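Local coordinates for protein FACT complex subunit (Chaetomium thermophilum var. thermophilum, PDB 4KHB) that probably helps reorganise nucleosomes as part of the FACT histone chaperone, here as the PH-like Spt16 domain that pairs with Pob3N, at residues F47-I52 / N111-L116; N16-K21 / T35-I40. All blocks are in the same frame, centred on the assembly; numbering follows the deposited sequence.

Interaction 1: F47-I52 / N111-L116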
loop_
_atom_site.group_PDB
_atom_site.type_symbol
_atom_site.label_atom_id
_atom_site.label_comp_id
_atom_site.label_asym_id
_atom_site.label_seq_id
_atom_site.Cartn_x
_atom_site.Cartn_y
_atom_site.Cartn_z
ATOM N N PHE A 47 -3.856 -4.867 -9.460
ATOM C CA PHE A 47 -4.466 -6.188 -9.396
ATOM C C PHE A 47 -5.034 -6.528 -10.768
ATOM O O PHE A 47 -5.861 -5.792 -11.312
ATOM C CB PHE A 47 -5.558 -6.236 -8.325
ATOM C CG PHE A 47 -5.031 -6.213 -6.916
ATOM C CD1 PHE A 47 -4.598 -7.385 -6.306
ATOM C CD2 PHE A 47 -4.970 -5.026 -6.199
ATOM C CE1 PHE A 47 -4.113 -7.373 -5.004
ATOM C CE2 PHE A 47 -4.487 -5.007 -4.897
ATOM C CZ PHE A 47 -4.057 -6.182 -4.301
ATOM N N HIS A 48 -4.579 -7.642 -11.330
ATOM C CA HIS A 48 -4.998 -8.045 -12.666
ATOM C C HIS A 48 -6.439 -8.534 -12.638
ATOM O O HIS A 48 -6.905 -9.041 -11.618
ATOM C CB HIS A 48 -4.069 -9.135 -13.198
ATOM C CG HIS A 48 -4.162 -9.343 -14.679
ATOM N ND1 HIS A 48 -5.160 -10.089 -15.266
ATOM C CD2 HIS A 48 -3.373 -8.908 -15.688
ATOM C CE1 HIS A 48 -4.985 -10.102 -16.575
ATOM N NE2 HIS A 48 -3.907 -9.391 -16.858
ATOM N N ILE A 49 -7.145 -8.372 -13.753
ATOM C CA ILE A 49 -8.558 -8.734 -13.823
ATOM C C ILE A 49 -8.798 -10.239 -13.659
ATOM O O ILE A 49 -9.854 -10.658 -13.174
ATOM C CB ILE A 49 -9.203 -8.232 -15.136
ATOM C CG1 ILE A 49 -10.728 -8.302 -15.055
ATOM C CG2 ILE A 49 -8.708 -9.042 -16.315
ATOM C CD1 ILE A 49 -11.330 -7.327 -14.072
ATOM N N ASN A 50 -7.811 -11.046 -14.044
ATOM C CA ASN A 50 -7.910 -12.500 -13.939
ATOM C C ASN A 50 -7.847 -12.981 -12.492
ATOM O O ASN A 50 -7.977 -14.176 -12.210
ATOM C CB ASN A 50 -6.802 -13.165 -14.762
ATOM C CG ASN A 50 -6.978 -12.959 -16.255
ATOM O OD1 ASN A 50 -8.018 -12.486 -16.711
ATOM N ND2 ASN A 50 -5.957 -13.316 -17.024
ATOM N N THR A 51 -7.634 -12.034 -11.586
ATOM C CA THR A 51 -7.484 -12.306 -10.166
ATOM C C THR A 51 -8.794 -11.971 -9.443
ATOM O O THR A 51 -9.022 -12.391 -8.303
ATOM C CB THR A 51 -6.278 -11.503 -9.603
ATOM O OG1 THR A 51 -5.408 -12.373 -8.869
ATOM C CG2 THR A 51 -6.728 -10.373 -8.703
ATOM N N ILE A 52 -9.670 -11.250 -10.139
ATOM C CA ILE A 52 -10.887 -10.694 -9.542
ATOM C C ILE A 52 -12.143 -11.530 -9.810
ATOM O O ILE A 52 -12.391 -11.957 -10.938
ATOM C CB ILE A 52 -11.114 -9.242 -10.034
ATOM C CG1 ILE A 52 -10.066 -8.312 -9.415
ATOM C CG2 ILE A 52 -12.510 -8.750 -9.678
ATOM C CD1 ILE A 52 -9.931 -6.979 -10.123
ATOM N N ASN A 111 -19.138 -1.097 -12.521
ATOM C CA ASN A 111 -19.592 -1.510 -13.843
ATOM C C ASN A 111 -18.432 -1.804 -14.787
ATOM O O ASN A 111 -18.470 -2.778 -15.535
ATOM C CB ASN A 111 -20.514 -0.445 -14.447
ATOM C CG ASN A 111 -21.782 -0.247 -13.639
ATOM O OD1 ASN A 111 -22.311 -1.188 -13.045
ATOM N ND2 ASN A 111 -22.274 0.984 -13.612
ATOM N N GLN A 112 -17.411 -0.950 -14.757
ATOM C CA GLN A 112 -16.214 -1.151 -15.571
ATOM C C GLN A 112 -15.515 -2.465 -15.229
ATOM O O GLN A 112 -15.047 -3.178 -16.119
ATOM C CB GLN A 112 -15.232 0.013 -15.384
ATOM C CG GLN A 112 -15.718 1.366 -15.882
ATOM C CD GLN A 112 -14.602 2.395 -15.934
ATOM O OE1 GLN A 112 -13.851 2.467 -16.906
ATOM N NE2 GLN A 112 -14.485 3.195 -14.880
ATOM N N ILE A 113 -15.445 -2.773 -13.936
ATOM C CA ILE A 113 -14.812 -4.002 -13.464
ATOM C C ILE A 113 -15.612 -5.234 -13.875
ATOM O O ILE A 113 -15.049 -6.218 -14.358
ATOM C CB ILE A 113 -14.628 -3.985 -11.924
ATOM C CG1 ILE A 113 -13.595 -2.930 -11.520
ATOM C CG2 ILE A 113 -14.204 -5.353 -11.410
ATOM C CD1 ILE A 113 -13.531 -2.668 -10.026
ATOM N N SER A 114 -16.928 -5.169 -13.692
ATOM C CA SER A 114 -17.811 -6.263 -14.079
ATOM C C SER A 114 -17.741 -6.482 -15.587
ATOM O O SER A 114 -17.738 -7.619 -16.058
ATOM C CB SER A 114 -19.255 -5.983 -13.652
ATOM O OG SER A 114 -19.352 -5.748 -12.258
ATOM N N ASN A 115 -17.684 -5.382 -16.333
ATOM C CA ASN A 115 -17.634 -5.430 -17.790
ATOM C C ASN A 115 -16.294 -5.970 -18.289
ATOM O O ASN A 115 -16.237 -6.680 -19.293
ATOM C CB ASN A 115 -17.932 -4.041 -18.379
ATOM C CG ASN A 115 -17.998 -4.041 -19.896
ATOM O OD1 ASN A 115 -18.293 -5.062 -20.519
ATOM N ND2 ASN A 115 -17.731 -2.889 -20.497
ATOM N N LEU A 116 -15.221 -5.620 -17.583
ATOM C CA LEU A 116 -13.893 -6.158 -17.862
ATOM C C LEU A 116 -13.848 -7.651 -17.541
ATOM O O LEU A 116 -13.229 -8.436 -18.261
ATOM C CB LEU A 116 -12.826 -5.409 -17.054
ATOM C CG LEU A 116 -12.135 -4.228 -17.746
ATOM C CD1 LEU A 116 -11.184 -3.501 -16.809
ATOM C CD2 LEU A 116 -11.392 -4.705 -18.978
#

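Interaction 2: N16-K21 / T35-I40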
loop_
_atom_site.group_PDB
_atom_site.type_symbol
_atom_site.label_atom_id
_atom_site.label_comp_id
_atom_site.label_asym_id
_atom_site.label_seq_id
_atom_site.Cartn_x
_atom_site.Cartn_y
_atom_site.Cartn_z
ATOM N N ASN A 16 7.182 3.018 -14.570
ATOM C CA ASN A 16 6.748 4.063 -15.499
ATOM C C ASN A 16 5.569 3.679 -16.393
ATOM O O ASN A 16 5.088 4.499 -17.178
ATOM C CB ASN A 16 7.925 4.597 -16.333
ATOM C CG ASN A 16 8.468 3.573 -17.326
ATOM O OD1 ASN A 16 7.955 2.458 -17.443
ATOM N ND2 ASN A 16 9.511 3.955 -18.049
ATOM N N GLN A 17 5.111 2.436 -16.272
ATOM C CA GLN A 17 3.957 1.978 -17.036
ATOM C C GLN A 17 2.657 2.189 -16.274
ATOM O O GLN A 17 1.574 1.946 -16.805
ATOM C CB GLN A 17 4.093 0.502 -17.419
ATOM C CG GLN A 17 5.508 0.027 -17.653
ATOM C CD GLN A 17 5.565 -1.449 -17.989
ATOM O OE1 GLN A 17 5.659 -2.294 -17.101
ATOM N NE2 GLN A 17 5.508 -1.767 -19.275
ATOM N N LEU A 18 2.770 2.627 -15.023
ATOM C CA LEU A 18 1.594 2.942 -14.224
ATOM C C LEU A 18 0.931 4.208 -14.763
ATOM O O LEU A 18 1.618 5.164 -15.130
ATOM C CB LEU A 18 1.971 3.099 -12.747
ATOM C CG LEU A 18 2.216 1.780 -12.008
ATOM C CD1 LEU A 18 2.968 1.980 -10.696
ATOM C CD2 LEU A 18 0.896 1.076 -11.762
ATOM N N PRO A 19 -0.410 4.211 -14.822
ATOM C CA PRO A 19 -1.182 5.373 -15.289
ATOM C C PRO A 19 -0.901 6.600 -14.425
ATOM O O PRO A 19 -0.879 6.482 -13.203
ATOM C CB PRO A 19 -2.642 4.932 -15.125
ATOM C CG PRO A 19 -2.620 3.465 -14.874
ATOM C CD PRO A 19 -1.256 3.069 -14.430
ATOM N N PRO A 20 -0.669 7.764 -15.056
ATOM C CA PRO A 20 -0.209 8.970 -14.352
ATOM C C PRO A 20 -1.129 9.454 -13.229
ATOM O O PRO A 20 -0.641 10.097 -12.297
ATOM C CB PRO A 20 -0.144 10.020 -15.470
ATOM C CG PRO A 20 0.098 9.225 -16.701
ATOM C CD PRO A 20 -0.718 7.974 -16.514
ATOM N N LYS A 21 -2.422 9.155 -13.309
ATOM C CA LYS A 21 -3.365 9.588 -12.281
ATOM C C LYS A 21 -3.212 8.786 -10.990
ATOM O O LYS A 21 -3.901 9.048 -10.001
ATOM C CB LYS A 21 -4.809 9.516 -12.784
ATOM C CG LYS A 21 -5.171 10.547 -13.836
ATOM C CD LYS A 21 -6.674 10.559 -14.048
ATOM C CE LYS A 21 -7.104 11.749 -14.878
ATOM N NZ LYS A 21 -8.119 12.533 -14.122
ATOM N N THR A 35 -6.120 -4.268 -15.872
ATOM C CA THR A 35 -5.643 -4.108 -14.508
ATOM C C THR A 35 -6.365 -2.959 -13.812
ATOM O O THR A 35 -6.685 -1.938 -14.432
ATOM C CB THR A 35 -4.118 -3.830 -14.502
ATOM O OG1 THR A 35 -3.422 -4.912 -15.137
ATOM C CG2 THR A 35 -3.593 -3.649 -13.086
ATOM N N ILE A 36 -6.634 -3.141 -12.521
ATOM C CA ILE A 36 -7.079 -2.056 -11.660
ATOM C C ILE A 36 -5.950 -1.731 -10.684
ATOM O O ILE A 36 -5.176 -2.614 -10.303
ATOM C CB ILE A 36 -8.391 -2.398 -10.908
ATOM C CG1 ILE A 36 -8.132 -3.382 -9.764
ATOM C CG2 ILE A 36 -9.419 -2.973 -11.870
ATOM C CD1 ILE A 36 -9.338 -3.601 -8.859
ATOM N N VAL A 37 -5.845 -0.465 -10.295
ATOM C CA VAL A 37 -4.786 -0.027 -9.391
ATOM C C VAL A 37 -5.391 0.547 -8.121
ATOM O O VAL A 37 -6.085 1.562 -8.157
ATOM C CB VAL A 37 -3.866 1.027 -10.044
ATOM C CG1 VAL A 37 -2.743 1.407 -9.091
ATOM C CG2 VAL A 37 -3.305 0.511 -11.357
ATOM N N LEU A 38 -5.129 -0.113 -6.998
ATOM C CA LEU A 38 -5.744 0.273 -5.739
ATOM C C LEU A 38 -4.745 0.978 -4.829
ATOM O O LEU A 38 -3.608 0.529 -4.673
ATOM C CB LEU A 38 -6.345 -0.952 -5.047
ATOM C CG LEU A 38 -7.239 -1.782 -5.972
ATOM C CD1 LEU A 38 -7.743 -3.049 -5.306
ATOM C CD2 LEU A 38 -8.403 -0.938 -6.458
ATOM N N PRO A 39 -5.175 2.093 -4.224
ATOM C CA PRO A 39 -4.316 2.887 -3.342
ATOM C C PRO A 39 -4.263 2.298 -1.936
ATOM O O PRO A 39 -5.250 2.352 -1.201
ATOM C CB PRO A 39 -5.007 4.252 -3.331
ATOM C CG PRO A 39 -6.457 3.939 -3.559
ATOM C CD PRO A 39 -6.488 2.728 -4.453
ATOM N N ILE A 40 -3.119 1.727 -1.575
ATOM C CA ILE A 40 -2.962 1.120 -0.260
ATOM C C ILE A 40 -1.784 1.725 0.496
ATOM O O ILE A 40 -0.620 1.466 0.170
ATOM C CB ILE A 40 -2.786 -0.412 -0.361
ATOM C CG1 ILE A 40 -3.967 -1.033 -1.114
ATOM C CG2 ILE A 40 -2.664 -1.039 1.020
ATOM C CD1 ILE A 40 -3.829 -2.525 -1.377
#

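Interaction 1: F47-I52 / N111-L116
Ile113, in the long C-terminal helix of this PH-like domain, meets both Ile52 and Ile49 at the place where the helix packs on the turn linking the two sheets. Its CG2 methyl lies 4.2 Å from CG2 of Ile52, the two side chains crossing at about a right angle. Its carbonyl O lies 3.9 Å from Ile49 CD1. One turn on, Leu116 meets the same methyl: its CB comes within 3.8 Å of Ile49 CD1, so the contact is made by the base of the leucine and not by its branched end. Ile49 arrives there with CG1 swung opposite its own amide nitrogen (chi1 -166°), which aims the ethyl arm at the helix and leaves CG2 between N and C. With an alanine here that arm is missing, and a gap would probably open between the turn and the backbone of Ile113 and Leu116. Lys117, next along the helix, hydrogen-bonds through NZ to the carbonyls of Ile49 and Ile52. Within the turn, the Asn50 amide donates a nearly straight bond (172°) in the ring plane of His48, with N 3.1 Å from ND1.

Interaction 2: N16-K21 / T35-I40
Val37 has the most surface buried here, and a single methyl does most of the work: CG2 faces Leu18 and Pro19 together, from a strand whose backbone stays well back from the loop, with the CA atoms of Leu18 and Val37 8.5 Å apart. The valine is turned so that CG1 is anti to N (chi1 -177°), which leaves CG2 opposite the carbonyl carbon, on the side of Leu18 and Pro19. Leu18 answers with one branch. Its CB does not point straight at the strand, but the bend at CG brings CD2 round to 4.3 Å from CG2 of Val37, while CD1 points away from the valine. Pro19 adds the CD corner of its ring, 4.5 Å from the same Val37 CG2, so that leucine methyl and proline ring approach it from neighbouring directions. These are loose van der Waals contacts with no hydrogen bond between the segments.

In the PH-like fold, strand 35-40 is the middle strand of the sheet 28-30, 35-40, 43-48, and the contact lays the N-terminal arm against one face of it. On the other face Ile36 and Leu38 turn toward the interior, where Leu38 packs on Leu96 and Phe98. Leu18 and Pro19 both have extended, polyproline-like backbone angles, and with the two backbones this far apart the contact is made by side chains alone. Tyr12 packs on both Leu18 and Pro19, while Val22 and Pro44 touch Val37. Farther along the strand, Ile40 packs on Phe130 of the Pob3N chain and Pro39 on Ser174 of that chain.

In the fold
From the N terminus, the arm reaches interaction 2 first: its contact with strand 35-40 closes a short loop holding strand 28-30. The chain then turns back into strand 43-48, whose end opens interaction 1. That contact closes a much longer loop containing all three strands of the second sheet and the start of helix 103-121. The two closures stand in series, neither enclosing nor crossing the other. Their centres are 14 Å apart, yet they join through neighbouring strands: Phe47 N lies 2.7 Å from Ile36 O, a probable hydrogen bond, and Ile52 packs on Ile36. The first sheet thus carries the N-terminal arm, while the turn leaving it receives the C-terminal helix.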